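Local coordinates for protein transcriptional regulators (LACI-FAMILY TRANSCRIPTIONAL REGULATORY PROTEIN) (Corynebacterium glutamicum, PDB 3GYB) that probably acts as a LacI-family transcription factor that binds regulatory DNA, and binds a magnesium ion, at residues S128-G131 with L132-F135; A162-T165 with E166-L170. One frame throughout, in Å; residues are numbered along the deposited sequence.

Contact 1: S128-G131 with L132-F135; sequences SGAG and LRRF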
loop_
_atom_site.group_PDB
_atom_site.type_symbol
_atom_site.label_atom_id
_atom_site.label_comp_id
_atom_site.label_asym_id
_atom_site.label_seq_id
_atom_site.Cartn_x
_atom_site.Cartn_y
_atom_site.Cartn_z
ATOM N N SER A 128 6.692 -15.203 -9.070
ATOM C CA SER A 128 7.981 -14.785 -8.527
ATOM C C SER A 128 8.763 -15.955 -7.941
ATOM O O SER A 128 8.255 -17.076 -7.862
ATOM C CB SER A 128 7.767 -13.745 -7.433
ATOM O OG SER A 128 7.023 -14.311 -6.370
ATOM N N GLY A 129 10.000 -15.682 -7.530
ATOM C CA GLY A 129 10.830 -16.715 -6.936
ATOM C C GLY A 129 10.201 -17.222 -5.654
ATOM O O GLY A 129 10.182 -18.425 -5.388
ATOM N N ALA A 130 9.689 -16.299 -4.846
ATOM C CA ALA A 130 9.039 -16.672 -3.598
ATOM C C ALA A 130 7.733 -17.379 -3.945
ATOM O O ALA A 130 7.333 -18.335 -3.280
ATOM C CB ALA A 130 8.765 -15.431 -2.755
ATOM N N GLY A 131 7.077 -16.904 -5.001
ATOM C CA GLY A 131 5.827 -17.506 -5.426
ATOM C C GLY A 131 6.001 -18.966 -5.804
ATOM O O GLY A 131 5.196 -19.818 -5.417
ATOM N N LEU A 132 7.051 -19.259 -6.564
ATOM C CA LEU A 132 7.316 -20.629 -6.989
ATOM C C LEU A 132 7.563 -21.525 -5.786
ATOM O O LEU A 132 7.048 -22.640 -5.720
ATOM C CB LEU A 132 8.522 -20.672 -7.934
ATOM C CG LEU A 132 8.206 -20.629 -9.433
ATOM C CD1 LEU A 132 7.518 -19.326 -9.794
ATOM C CD2 LEU A 132 9.497 -20.790 -10.226
ATOM N N ARG A 133 8.347 -21.031 -4.833
ATOM C CA ARG A 133 8.645 -21.792 -3.629
ATOM C C ARG A 133 7.371 -22.089 -2.840
ATOM O O ARG A 133 7.176 -23.206 -2.357
ATOM C CB ARG A 133 9.640 -21.028 -2.749
ATOM C CG ARG A 133 11.057 -20.965 -3.323
ATOM C CD ARG A 133 12.044 -20.432 -2.287
ATOM N NE ARG A 133 11.921 -18.992 -2.067
ATOM C CZ ARG A 133 12.457 -18.065 -2.855
ATOM N NH1 ARG A 133 13.158 -18.422 -3.925
ATOM N NH2 ARG A 133 12.303 -16.778 -2.567
ATOM N N ARG A 134 6.501 -21.093 -2.710
ATOM C CA ARG A 134 5.258 -21.283 -1.974
ATOM C C ARG A 134 4.335 -22.262 -2.687
ATOM O O ARG A 134 3.613 -23.020 -2.044
ATOM C CB ARG A 134 4.573 -19.930 -1.753
ATOM C CG ARG A 134 5.389 -19.038 -0.826
ATOM C CD ARG A 134 4.855 -17.621 -0.717
ATOM N NE ARG A 134 5.868 -16.754 -0.115
ATOM C CZ ARG A 134 5.761 -15.433 0.004
ATOM N NH1 ARG A 134 4.675 -14.802 -0.432
ATOM N NH2 ARG A 134 6.755 -14.737 0.545
ATOM N N PHE A 135 4.372 -22.253 -4.017
ATOM C CA PHE A 135 3.553 -23.167 -4.806
ATOM C C PHE A 135 4.079 -24.588 -4.636
ATOM O O PHE A 135 3.309 -25.524 -4.440
ATOM C CB PHE A 135 3.593 -22.783 -6.290
ATOM C CG PHE A 135 3.218 -23.910 -7.215
ATOM C CD1 PHE A 135 1.897 -24.339 -7.319
ATOM C CD2 PHE A 135 4.199 -24.573 -7.945
ATOM C CE1 PHE A 135 1.557 -25.418 -8.139
ATOM C CE2 PHE A 135 3.871 -25.654 -8.767
ATOM C CZ PHE A 135 2.547 -26.075 -8.862
#
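The guanidinium of Arg133 lies with one face over the capped N-terminus of helix 129-144, in the beta-alpha-beta unit of strands 121-124 and 150-151: Gly129 O sits 3.3 Å above the plane of the Arg133 group and Ala130 N packs beside it, both offset toward its rim. One residue on, the guanidinium of Arg134 takes the methyl of Ala130 on a face, its NH2 3.9 Å from Ala130 CB. Arg133 NE and Arg134 NE form salt bridges with the two carboxylate oxygens of Asp102, Arg133 NH1 bonds to Arg88 O, and Arg134 also makes a cation-pi contact with Tyr211. The magnesium site is close: the side chain of Arg134 is about 4 Å from that of Asp212. The Arg133 chain bends at chi3 (-74°), which folds its end back over the Gly129 carbonyl, whereas Arg134 runs extended from CG to NE past Ala130. Leu132 N to Ser128 O (2.8 Å) opens the series of i to i+4 backbone bonds, and Leu132 CD1 is pressed to 3.1 Å from the same Ser128 O, a tight contact. Ser128 is the N-cap: its OG accepts from Gly131 N at 2.9 Å, with an N-H...O angle of 145°.

Contact 2: A162-T165 with E166-L170; sequences AGYT and ETLAL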
loop_
_atom_site.group_PDB
_atom_site.type_symbol
_atom_site.label_atom_id
_atom_site.label_comp_id
_atom_site.label_asym_id
_atom_site.label_seq_id
_atom_site.Cartn_x
_atom_site.Cartn_y
_atom_site.Cartn_z
ATOM N N ALA A 162 -5.772 -9.252 -10.496
ATOM C CA ALA A 162 -5.630 -10.639 -10.933
ATOM C C ALA A 162 -6.126 -11.592 -9.850
ATOM O O ALA A 162 -6.672 -12.649 -10.148
ATOM C CB ALA A 162 -4.176 -10.941 -11.279
ATOM N N GLY A 163 -5.947 -11.224 -8.585
ATOM C CA GLY A 163 -6.421 -12.089 -7.525
ATOM C C GLY A 163 -7.934 -12.189 -7.607
ATOM O O GLY A 163 -8.526 -13.243 -7.368
ATOM N N TYR A 164 -8.555 -11.072 -7.972
ATOM C CA TYR A 164 -9.996 -10.993 -8.094
ATOM C C TYR A 164 -10.507 -11.865 -9.239
ATOM O O TYR A 164 -11.315 -12.759 -9.020
ATOM C CB TYR A 164 -10.420 -9.536 -8.313
ATOM C CG TYR A 164 -11.907 -9.355 -8.510
ATOM C CD1 TYR A 164 -12.809 -9.685 -7.499
ATOM C CD2 TYR A 164 -12.412 -8.840 -9.702
ATOM C CE1 TYR A 164 -14.180 -9.508 -7.671
ATOM C CE2 TYR A 164 -13.788 -8.653 -9.884
ATOM C CZ TYR A 164 -14.662 -8.991 -8.862
ATOM O OH TYR A 164 -16.019 -8.800 -9.029
ATOM N N THR A 165 -10.015 -11.620 -10.449
ATOM C CA THR A 165 -10.482 -12.390 -11.600
ATOM C C THR A 165 -10.060 -13.852 -11.564
ATOM O O THR A 165 -10.817 -14.724 -11.995
ATOM C CB THR A 165 -10.037 -11.742 -12.926
ATOM O OG1 THR A 165 -8.610 -11.682 -12.995
ATOM C CG2 THR A 165 -10.606 -10.326 -13.022
ATOM N N GLU A 166 -8.866 -14.128 -11.048
ATOM C CA GLU A 166 -8.416 -15.515 -10.949
ATOM C C GLU A 166 -9.279 -16.289 -9.954
ATOM O O GLU A 166 -9.568 -17.468 -10.163
ATOM C CB GLU A 166 -6.954 -15.592 -10.498
ATOM C CG GLU A 166 -5.937 -15.214 -11.559
ATOM C CD GLU A 166 -5.957 -16.159 -12.744
ATOM O OE1 GLU A 166 -5.903 -17.390 -12.531
ATOM O OE2 GLU A 166 -6.014 -15.671 -13.887
ATOM N N THR A 167 -9.682 -15.644 -8.863
ATOM C CA THR A 167 -10.504 -16.332 -7.877
ATOM C C THR A 167 -11.901 -16.589 -8.425
ATOM O O THR A 167 -12.466 -17.664 -8.220
ATOM C CB THR A 167 -10.603 -15.539 -6.551
ATOM O OG1 THR A 167 -9.301 -15.431 -5.968
ATOM C CG2 THR A 167 -11.521 -16.260 -5.560
ATOM N N LEU A 168 -12.464 -15.611 -9.127
ATOM C CA LEU A 168 -13.786 -15.805 -9.705
ATOM C C LEU A 168 -13.748 -16.957 -10.707
ATOM O O LEU A 168 -14.686 -17.748 -10.788
ATOM C CB LEU A 168 -14.269 -14.532 -10.403
ATOM C CG LEU A 168 -14.713 -13.383 -9.496
ATOM C CD1 LEU A 168 -15.096 -12.188 -10.365
ATOM C CD2 LEU A 168 -15.896 -13.817 -8.634
ATOM N N ALA A 169 -12.665 -17.046 -11.473
ATOM C CA ALA A 169 -12.536 -18.114 -12.464
ATOM C C ALA A 169 -12.307 -19.462 -11.783
ATOM O O ALA A 169 -12.911 -20.463 -12.158
ATOM C CB ALA A 169 -11.387 -17.805 -13.418
ATOM N N LEU A 170 -11.438 -19.481 -10.778
ATOM C CA LEU A 170 -11.127 -20.708 -10.043
ATOM C C LEU A 170 -12.355 -21.327 -9.379
ATOM O O LEU A 170 -12.590 -22.533 -9.485
ATOM C CB LEU A 170 -10.075 -20.414 -8.968
ATOM C CG LEU A 170 -9.700 -21.563 -8.029
ATOM C CD1 LEU A 170 -8.866 -22.581 -8.780
ATOM C CD2 LEU A 170 -8.929 -21.016 -6.837
HETATM O O HOH W 1 -6.653 -13.263 -14.519
#
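Helix 160-173, in the periplasmic-binding-protein-like region, contributes two turns joined by i to i+4 bonds and by side-chain contacts. Tyr164 and Leu168 meet through a CH-pi contact: Leu168 CD1 stands over one face of the Tyr164 ring, 3.9 Å from its centroid and 24° off the normal, shifted toward the hydroxyl end, where Tyr164 CZ is 3.6 Å from Leu168 CD1. With CG anti to the backbone N (chi1 178°), the Tyr164 ring leads mainly outward from the helix, and Leu168 CD1 turns back over it. Gly163 O is gripped twice, by Thr167 N above its carbonyl plane and by the hydroxyl of Thr167, whose OG1 donates to Gly163 O at 2.7 Å. Glu166, its CG opposite the carbonyl carbon (chi1 -74°), lays CG 3.0 Å from Ala162 O, a tight contact; the bend at chi2 then turns the carboxylate. One water bridges the acid and its neighbour, donating to Glu166 OE2 at 2.6 Å and lying 2.9 Å from Thr165 OG1, while Glu166 OE1 accepts from Asn152 ND2. Thr167 and Leu168 pack on Ala194 of helix 185-198, Thr167 and Leu170 face strand 121-124, and Tyr164 also touches Arg220 of the second subunit.

The two contacts lie on separate helices, 129-144 and 160-173, with centres about 18 Å apart and no direct touch. Both share alpha-helical backbone bonding, and strand 121-124 relates them: it leads into the helix of contact 1 and is packed against by the helix of contact 2. Both are partly buried. Contact 1 is interior, near the magnesium site, its centre about 9 Å from that of the chain; its charged ends turn to outside partners, two arginines meeting Asp102, while within it guanidinium faces lie on the first turn. Contact 2, about 19 Å out and away from the annotated sites, combines an aromatic-aliphatic pair and a water bridge with a buried threonine, and reaches the second subunit.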